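Side-chain contacts in enoyl-CoA hydratase (Mycobacterium smegmatis, PDB 3PE8), which probably catalyses the reversible addition of water to 2-enoyl-CoA thioesters, giving 3-hydroxyacyl-CoA, and binds a zinc ion: residues P9-D14 with R20-N25; T92-G97 with A192-N197; I116-E121 with L184-R189. All coordinates share one frame; numbering follows the deposited sequence. Where two conformers were deposited one is given.

Interaction 1: residues P9-D14 with R20-N25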
loop_
_atom_site.group_PDB
_atom_site.type_symbol
_atom_site.label_atom_id
_atom_site.label_comp_id
_atom_site.label_asym_id
_atom_site.label_seq_id
_atom_site.Cartn_x
_atom_site.Cartn_y
_atom_site.Cartn_z
ATOM N N PRO A 9 17.923 -6.549 -40.905
ATOM C CA PRO A 9 17.890 -6.796 -39.470
ATOM C C PRO A 9 16.470 -6.704 -38.941
ATOM O O PRO A 9 15.643 -5.951 -39.482
ATOM C CB PRO A 9 18.733 -5.668 -38.893
ATOM C CG PRO A 9 18.651 -4.596 -39.889
ATOM C CD PRO A 9 18.571 -5.270 -41.225
ATOM N N VAL A 10 16.212 -7.434 -37.871
ATOM C CA VAL A 10 14.890 -7.424 -37.256
ATOM C C VAL A 10 14.589 -6.125 -36.519
ATOM O O VAL A 10 13.436 -5.888 -36.184
ATOM C CB VAL A 10 14.655 -8.614 -36.275
ATOM C CG1 VAL A 10 14.644 -9.953 -37.048
ATOM C CG2 VAL A 10 15.634 -8.570 -35.097
ATOM N N LEU A 11 15.611 -5.293 -36.268
ATOM C CA LEU A 11 15.448 -4.014 -35.566
ATOM C C LEU A 11 16.313 -2.972 -36.240
ATOM O O LEU A 11 17.517 -3.157 -36.316
ATOM C CB LEU A 11 15.841 -4.088 -34.089
ATOM C CG LEU A 11 15.482 -2.852 -33.258
ATOM C CD1 LEU A 11 13.991 -2.755 -32.980
ATOM C CD2 LEU A 11 16.286 -2.877 -31.932
ATOM N N LEU A 12 15.717 -1.914 -36.757
ATOM C CA LEU A 12 16.487 -0.821 -37.352
ATOM C C LEU A 12 16.802 0.211 -36.291
ATOM O O LEU A 12 15.971 0.457 -35.397
ATOM C CB LEU A 12 15.735 -0.180 -38.513
ATOM C CG LEU A 12 15.402 -1.142 -39.647
ATOM C CD1 LEU A 12 14.480 -0.469 -40.637
ATOM C CD2 LEU A 12 16.658 -1.649 -40.342
ATOM N N VAL A 13 18.005 0.790 -36.369
ATOM C CA VAL A 13 18.473 1.762 -35.367
ATOM C C VAL A 13 19.010 2.994 -36.090
ATOM O O VAL A 13 19.847 2.879 -36.971
ATOM C CB VAL A 13 19.572 1.151 -34.451
ATOM C CG1 VAL A 13 20.065 2.151 -33.400
ATOM C CG2 VAL A 13 19.116 -0.177 -33.792
ATOM N N ASP A 14 18.538 4.184 -35.684
ATOM C CA ASP A 14 19.024 5.456 -36.195
ATOM C C ASP A 14 19.284 6.364 -34.994
ATOM O O ASP A 14 18.492 6.355 -34.049
ATOM C CB ASP A 14 17.967 6.127 -37.060
ATOM C CG ASP A 14 18.388 7.527 -37.506
ATOM O OD1 ASP A 14 18.059 8.524 -36.822
ATOM O OD2 ASP A 14 19.135 7.617 -38.506
ATOM N N ARG A 20 17.461 8.399 -30.497
ATOM C CA ARG A 20 17.659 7.078 -31.099
ATOM C C ARG A 20 16.293 6.492 -31.404
ATOM O O ARG A 20 15.475 6.336 -30.505
ATOM C CB ARG A 20 18.416 6.136 -30.181
ATOM C CG ARG A 20 18.610 4.760 -30.866
ATOM C CD ARG A 20 19.748 4.000 -30.327
ATOM N NE ARG A 20 21.010 4.682 -30.566
ATOM C CZ ARG A 20 22.135 4.339 -29.977
ATOM N NH1 ARG A 20 22.145 3.314 -29.113
ATOM N NH2 ARG A 20 23.266 5.013 -30.237
ATOM N N THR A 21 16.049 6.197 -32.681
ATOM C CA THR A 21 14.822 5.569 -33.101
ATOM C C THR A 21 15.074 4.081 -33.293
ATOM O O THR A 21 16.007 3.681 -34.026
ATOM C CB THR A 21 14.295 6.198 -34.409
ATOM O OG1 THR A 21 14.131 7.626 -34.265
ATOM C CG2 THR A 21 12.932 5.573 -34.811
ATOM N N LEU A 22 14.244 3.269 -32.644
ATOM C CA LEU A 22 14.298 1.802 -32.727
ATOM C C LEU A 22 13.028 1.403 -33.472
ATOM O O LEU A 22 11.906 1.674 -33.001
ATOM C CB LEU A 22 14.291 1.203 -31.320
ATOM C CG LEU A 22 15.437 1.637 -30.394
ATOM C CD1 LEU A 22 15.264 1.006 -29.006
ATOM C CD2 LEU A 22 16.811 1.289 -31.014
ATOM N N THR A 23 13.214 0.834 -34.656
ATOM C CA THR A 23 12.080 0.460 -35.521
ATOM C C THR A 23 11.976 -1.054 -35.568
ATOM O O THR A 23 12.854 -1.707 -36.121
ATOM C CB THR A 23 12.232 1.039 -36.928
ATOM O OG1 THR A 23 12.370 2.484 -36.860
ATOM C CG2 THR A 23 11.006 0.652 -37.800
ATOM N N LEU A 24 10.905 -1.613 -34.985
ATOM C CA LEU A 24 10.600 -3.040 -35.093
ATOM C C LEU A 24 10.471 -3.377 -36.579
ATOM O O LEU A 24 9.748 -2.707 -37.292
ATOM C CB LEU A 24 9.296 -3.386 -34.377
ATOM C CG LEU A 24 9.138 -2.936 -32.918
ATOM C CD1 LEU A 24 7.715 -3.279 -32.469
ATOM C CD2 LEU A 24 10.167 -3.590 -31.985
ATOM N N ASN A 25 11.217 -4.367 -37.059
ATOM C CA ASN A 25 11.376 -4.556 -38.493
ATOM C C ASN A 25 11.156 -6.013 -38.943
ATOM O O ASN A 25 12.034 -6.639 -39.572
ATOM C CB ASN A 25 12.755 -4.027 -38.979
ATOM C CG ASN A 25 12.819 -3.895 -40.491
ATOM O OD1 ASN A 25 11.835 -3.475 -41.131
ATOM N ND2 ASN A 25 13.962 -4.265 -41.072
HETATM O O HOH W 1 16.560 8.949 -34.579
#

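Interaction 2: residues T92-G97 with A192-N197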
loop_
_atom_site.group_PDB
_atom_site.type_symbol
_atom_site.label_atom_id
_atom_site.label_comp_id
_atom_site.label_asym_id
_atom_site.label_seq_id
_atom_site.Cartn_x
_atom_site.Cartn_y
_atom_site.Cartn_z
ATOM N N THR A 92 16.301 5.770 -17.424
ATOM C CA THR A 92 16.039 7.140 -16.992
ATOM C C THR A 92 15.895 8.072 -18.172
ATOM O O THR A 92 15.535 9.233 -17.979
ATOM C CB THR A 92 17.120 7.669 -16.087
ATOM O OG1 THR A 92 18.360 7.778 -16.805
ATOM C CG2 THR A 92 17.270 6.765 -14.842
ATOM N N LYS A 93 16.181 7.589 -19.384
ATOM C CA LYS A 93 15.978 8.383 -20.609
ATOM C C LYS A 93 14.555 8.141 -21.143
ATOM O O LYS A 93 14.103 7.009 -21.203
ATOM C CB LYS A 93 17.022 7.989 -21.656
ATOM C CG LYS A 93 18.458 8.270 -21.197
ATOM C CD LYS A 93 19.481 7.939 -22.226
ATOM C CE LYS A 93 20.871 8.102 -21.667
ATOM N NZ LYS A 93 21.891 7.619 -22.637
ATOM N N PRO A 94 13.870 9.195 -21.586
ATOM C CA PRO A 94 12.517 9.023 -22.024
ATOM C C PRO A 94 12.354 8.169 -23.275
ATOM O O PRO A 94 13.152 8.268 -24.194
ATOM C CB PRO A 94 12.062 10.441 -22.357
ATOM C CG PRO A 94 12.993 11.337 -21.712
ATOM C CD PRO A 94 14.256 10.610 -21.505
ATOM N N VAL A 95 11.295 7.363 -23.292
ATOM C CA VAL A 95 10.919 6.512 -24.419
ATOM C C VAL A 95 9.553 6.944 -24.938
ATOM O O VAL A 95 8.560 6.912 -24.212
ATOM C CB VAL A 95 10.852 5.017 -24.043
ATOM C CG1 VAL A 95 10.439 4.169 -25.263
ATOM C CG2 VAL A 95 12.227 4.534 -23.544
ATOM N N ILE A 96 9.527 7.385 -26.182
ATOM C CA ILE A 96 8.328 7.854 -26.884
ATOM C C ILE A 96 7.912 6.736 -27.827
ATOM O O ILE A 96 8.724 6.273 -28.638
ATOM C CB ILE A 96 8.596 9.101 -27.739
ATOM C CG1 ILE A 96 8.964 10.277 -26.861
ATOM C CG2 ILE A 96 7.316 9.434 -28.623
ATOM C CD1 ILE A 96 9.693 11.420 -27.624
ATOM N N GLY A 97 6.683 6.250 -27.679
ATOM C CA GLY A 97 6.138 5.278 -28.636
ATOM C C GLY A 97 5.404 6.004 -29.725
ATOM O O GLY A 97 4.452 6.770 -29.428
ATOM N N ALA A 192 12.681 16.586 -29.607
ATOM C CA ALA A 192 13.518 17.764 -29.679
ATOM C C ALA A 192 13.262 18.726 -28.503
ATOM O O ALA A 192 14.207 19.302 -27.942
ATOM C CB ALA A 192 13.329 18.494 -31.010
ATOM N N SER A 193 12.006 18.843 -28.101
ATOM C CA SER A 193 11.679 19.626 -26.909
ATOM C C SER A 193 12.350 19.091 -25.654
ATOM O O SER A 193 12.900 19.853 -24.875
ATOM C CB SER A 193 10.171 19.729 -26.689
ATOM O OG SER A 193 9.562 20.343 -27.787
ATOM N N ILE A 194 12.397 17.777 -25.525
ATOM C CA ILE A 194 13.055 17.158 -24.396
ATOM C C ILE A 194 14.565 17.391 -24.439
ATOM O O ILE A 194 15.172 17.740 -23.444
ATOM C CB ILE A 194 12.744 15.647 -24.328
ATOM C CG1 ILE A 194 11.235 15.402 -24.205
ATOM C CG2 ILE A 194 13.497 15.001 -23.127
ATOM C CD1 ILE A 194 10.855 13.910 -24.102
ATOM N N VAL A 195 15.148 17.193 -25.617
ATOM C CA VAL A 195 16.596 17.362 -25.869
ATOM C C VAL A 195 17.036 18.790 -25.496
ATOM O O VAL A 195 18.143 19.002 -25.004
ATOM C CB VAL A 195 16.952 16.969 -27.314
ATOM C CG1 VAL A 195 18.388 17.427 -27.721
ATOM C CG2 VAL A 195 16.827 15.452 -27.484
ATOM N N GLY A 196 16.171 19.768 -25.724
ATOM C CA GLY A 196 16.460 21.168 -25.338
ATOM C C GLY A 196 16.488 21.496 -23.851
ATOM O O GLY A 196 16.917 22.598 -23.448
ATOM N N ASN A 197 16.003 20.581 -23.014
ATOM C CA ASN A 197 15.989 20.769 -21.575
ATOM C C ASN A 197 17.294 20.284 -20.918
ATOM O O ASN A 197 18.197 19.827 -21.589
ATOM C CB ASN A 197 14.761 20.061 -20.996
ATOM C CG ASN A 197 13.508 20.821 -21.279
ATOM O OD1 ASN A 197 12.472 20.235 -21.606
ATOM N ND2 ASN A 197 13.589 22.139 -21.225
#

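Interaction 3: residues I116-E121 with L184-R189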
loop_
_atom_site.group_PDB
_atom_site.type_symbol
_atom_site.label_atom_id
_atom_site.label_comp_id
_atom_site.label_asym_id
_atom_site.label_seq_id
_atom_site.Cartn_x
_atom_site.Cartn_y
_atom_site.Cartn_z
ATOM N N ILE A 116 5.566 8.071 -23.130
ATOM C CA ILE A 116 4.714 9.028 -23.861
ATOM C C ILE A 116 4.340 8.349 -25.185
ATOM O O ILE A 116 5.211 7.821 -25.857
ATOM C CB ILE A 116 5.510 10.312 -24.230
ATOM C CG1 ILE A 116 6.015 11.038 -22.979
ATOM C CG2 ILE A 116 4.649 11.195 -25.169
ATOM C CD1 ILE A 116 7.138 12.135 -23.302
ATOM N N LEU A 117 3.067 8.347 -25.538
ATOM C CA LEU A 117 2.630 7.807 -26.827
ATOM C C LEU A 117 2.071 8.909 -27.717
ATOM O O LEU A 117 1.333 9.807 -27.244
ATOM C CB LEU A 117 1.553 6.738 -26.648
ATOM C CG LEU A 117 1.935 5.448 -25.917
ATOM C CD1 LEU A 117 0.786 4.426 -25.905
ATOM C CD2 LEU A 117 3.176 4.813 -26.584
ATOM N N ILE A 118 2.408 8.819 -29.000
ATOM C CA ILE A 118 1.806 9.592 -30.063
ATOM C C ILE A 118 1.308 8.587 -31.093
ATOM O O ILE A 118 1.965 7.609 -31.353
ATOM C CB ILE A 118 2.834 10.525 -30.711
ATOM C CG1 ILE A 118 3.388 11.513 -29.668
ATOM C CG2 ILE A 118 2.200 11.273 -31.916
ATOM C CD1 ILE A 118 4.704 12.228 -30.150
ATOM N N ALA A 119 0.123 8.813 -31.661
ATOM C CA ALA A 119 -0.484 7.858 -32.578
ATOM C C ALA A 119 -0.728 8.444 -33.942
ATOM O O ALA A 119 -1.139 9.572 -34.059
ATOM C CB ALA A 119 -1.831 7.361 -32.042
ATOM N N SER A 120 -0.498 7.638 -34.963
ATOM C CA SER A 120 -1.078 7.865 -36.276
ATOM C C SER A 120 -2.608 7.729 -36.208
ATOM O O SER A 120 -3.157 6.971 -35.376
ATOM C CB SER A 120 -0.499 6.812 -37.237
ATOM O OG SER A 120 -1.141 6.858 -38.470
ATOM N N GLU A 121 -3.283 8.416 -37.139
ATOM C CA GLU A 121 -4.705 8.257 -37.355
ATOM C C GLU A 121 -5.035 6.765 -37.611
ATOM O O GLU A 121 -6.143 6.322 -37.335
ATOM C CB GLU A 121 -5.147 9.117 -38.555
ATOM C CG GLU A 121 -4.471 8.686 -39.880
ATOM C CD GLU A 121 -4.491 9.747 -40.982
ATOM O OE1 GLU A 121 -5.387 10.640 -40.960
ATOM O OE2 GLU A 121 -3.602 9.707 -41.873
ATOM N N LEU A 184 6.261 10.295 -37.439
ATOM C CA LEU A 184 7.638 10.448 -36.949
ATOM C C LEU A 184 8.071 11.922 -36.894
ATOM O O LEU A 184 8.810 12.284 -35.997
ATOM C CB LEU A 184 8.630 9.583 -37.710
ATOM C CG LEU A 184 8.753 8.106 -37.222
ATOM C CD1 LEU A 184 9.516 7.981 -35.862
ATOM C CD2 LEU A 184 7.463 7.400 -37.107
ATOM N N THR A 185 7.559 12.772 -37.783
ATOM C CA THR A 185 7.699 14.222 -37.621
ATOM C C THR A 185 7.251 14.670 -36.223
ATOM O O THR A 185 7.958 15.411 -35.510
ATOM C CB THR A 185 6.880 14.954 -38.705
ATOM O OG1 THR A 185 7.330 14.527 -39.973
ATOM C CG2 THR A 185 7.059 16.501 -38.583
ATOM N N ALA A 186 6.059 14.247 -35.807
ATOM C CA ALA A 186 5.549 14.621 -34.521
ATOM C C ALA A 186 6.348 14.101 -33.363
ATOM O O ALA A 186 6.525 14.798 -32.335
ATOM C CB ALA A 186 4.056 14.167 -34.364
ATOM N N ALA A 187 6.755 12.835 -33.466
ATOM C CA ALA A 187 7.570 12.222 -32.417
ATOM C C ALA A 187 8.908 12.948 -32.278
ATOM O O ALA A 187 9.367 13.180 -31.151
ATOM C CB ALA A 187 7.770 10.774 -32.675
ATOM N N ARG A 188 9.501 13.345 -33.412
ATOM C CA ARG A 188 10.762 14.114 -33.389
ATOM C C ARG A 188 10.595 15.487 -32.754
ATOM O O ARG A 188 11.512 15.965 -32.097
ATOM C CB ARG A 188 11.374 14.227 -34.787
ATOM C CG ARG A 188 12.055 12.932 -35.267
ATOM C CD ARG A 188 12.778 13.141 -36.578
ATOM N NE ARG A 188 11.915 13.184 -37.753
ATOM C CZ ARG A 188 11.569 12.129 -38.503
ATOM N NH1 ARG A 188 11.960 10.882 -38.188
ATOM N NH2 ARG A 188 10.805 12.312 -39.562
ATOM N N ARG A 189 9.424 16.118 -32.924
ATOM C CA ARG A 189 9.148 17.400 -32.285
ATOM C C ARG A 189 9.149 17.269 -30.781
ATOM O O ARG A 189 9.753 18.114 -30.092
ATOM C CB ARG A 189 7.797 18.002 -32.741
ATOM C CG ARG A 189 7.730 18.459 -34.135
ATOM C CD ARG A 189 6.481 19.328 -34.363
ATOM N NE ARG A 189 5.228 18.668 -33.931
ATOM C CZ ARG A 189 4.333 18.120 -34.768
ATOM N NH1 ARG A 189 4.543 18.107 -36.107
ATOM N NH2 ARG A 189 3.238 17.543 -34.274
#

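Interaction 1: residues P9-D14 with R20-N25
Asp14 O accepts the backbone N-H of Thr21 at an N-O distance of 2.8 Å. A second, weaker donor is the CA-H of Arg20, whose CA lies 3.1 Å from Asp14 O. The return bond runs from Asp14 N to Thr21 O, and Leu12 and Thr23 are bonded in the same two-way fashion. These are the hydrogen-bonded pairs of an antiparallel arrangement. Leu11 with Leu24 and Val13 with Leu22 are the non-hydrogen-bonded pairs.

A water joins the side chains of the Asp14-Thr21 pair. It donates to Asp14 OD1 at 2.7 Å and lies 2.8 Å from Thr21 OG1. Asp14 OD1 also has Thr16 OG1 as a partner.

At the other end Asn25 is held twice. Its backbone N bonds to Val10 O at 2.8 Å, from above the carbonyl plane. Its side chain has CG anti to the backbone N (chi1 -166°), which sets the amide against Pro9 and Leu12. There ND2 meets Pro9 O at 2.9 Å, almost head-on to the carbonyl (C=O...N angle 172°). Leu12 lies across this amide, with CG and CD1 against ND2 and CG of Asn25.

Leu11, Val13, Leu22 and Leu24 share one face. Leu11 CD1 touches Leu24 CD2 at 4.0 Å, while Val13 and Leu22 lie side by side and point the same way. Val13 CG1 also packs on Arg20 CD at 3.6 Å. The polar end of Arg20 is tied elsewhere, NE to Thr15 OG1 and NH2 to Asp51. Helix 35-50 covers the leucine face, with Thr40 and Ala44 on Leu11 and Leu45 on Leu22. The whole is a beta hairpin at the edge of the main sheet of the crotonase fold, with strand 11-16 outermost within the chain.

Interaction 2: residues T92-G97 with A192-N197
The ring of Pro94 lies against the side chain of Ile194 where helix 183-195 packs on the main sheet of the crotonase fold. Pro94 sits just before strand 95-99 and Ile96 is within it. Both direct their side chains at the helix, while Val95 between them points to the other side.

The contact across the segments is apolar. The Pro94 ring and the Ile194 side chain run past each other in opposite directions. Ile194 has CG2 anti to the backbone N and CG1 beside it (chi1 -59°). This brings both branches to the proline: CG2 lies 4.0 Å from Pro94 CG, and CD1 is 4.1 Å from Pro94 CB. Two methyl groups thus rest on CB and CG of the ring. Ile96 adds a looser contact further along the strand. Val56 of the neighbouring strand 56-61 also packs on Ile194. Leu158 of a second subunit packs on both Pro94 and Ile194, so the cluster is completed across the subunit interface.

Hydrogen bonds run within the segments or to other parts of the chain, and none joins the two segments. Gly196 N bonds to Ala192 O, four residues back, at 3.0 Å. Asn197 N reaches back three residues to Ile194 O, also at 3.0 Å. Lys93 NZ is gripped by three backbone oxygens, those of Ala48, Gln49 and Val54.

The CD1 methyl of Ile194 belongs to both apolar contacts: it touches the Pro94 ring and approaches Ile96 CD1 at 4.5 Å.

Interaction 3: residues I116-E121 with L184-R189
Ile118 directs its side chain from strand 116-120 onto helix 183-195, at Ala186 and Ala187. The contact is purely van der Waals. Ile118 has CG1 beside the backbone N (chi1 -61°), and CD1 extends from it to the helix backbone. CD1 lies 3.7 Å from Ala187 CA and 3.8 Å from Ala186 O. It also touches Ala187 CB at 4.2 Å. The other branch, CG2, meets Ala186 CB, likewise at 4.2 Å. The two alanine methyls thus meet different branches of one isoleucine, although CD1 also reaches the carbonyl oxygen of Ala186. Leu183 and Val190 of the same helix also touch Ile118, as does Arg155 of a second subunit.

The hydrogen bonds lie within the helix or lead elsewhere in the chain. Arg188 N bonds to Leu184 O at 2.9 Å within the helix. The guanidinium of Arg189 folds back with one face over Ala186 CA, and its NH2 forms a salt bridge with Glu176.

With no hydrogen bond across the segments, the fit depends on shape. Alanine methyls let the strand and helix come close, with Ile118 CA 6.8 Å from Ala187 CA, and leave the isoleucine tip resting on main-chain atoms.

Overall arrangement
All three contacts reach the same mixed sheet. Interaction 1 forms the hairpin at one edge. Interactions 2 and 3 place helix 183-195 on strands further across, 95-99 and 116-120. These two strands are neighbours, joined by probable hydrogen bonds of Gly97 N with Ile116 O and of Gly97 O with Ile118 N. The centres of interactions 2 and 3 are 12 Å apart. The centre of interaction 1 is 18 Å from that of interaction 2 and 16 Å from that of interaction 3. Along the chain interaction 1 closes first, and interaction 3 is nested within the loop closed by interaction 2. Interactions 2 and 3 also touch a second subunit, so this helix and these strands contribute to both core and subunit interface.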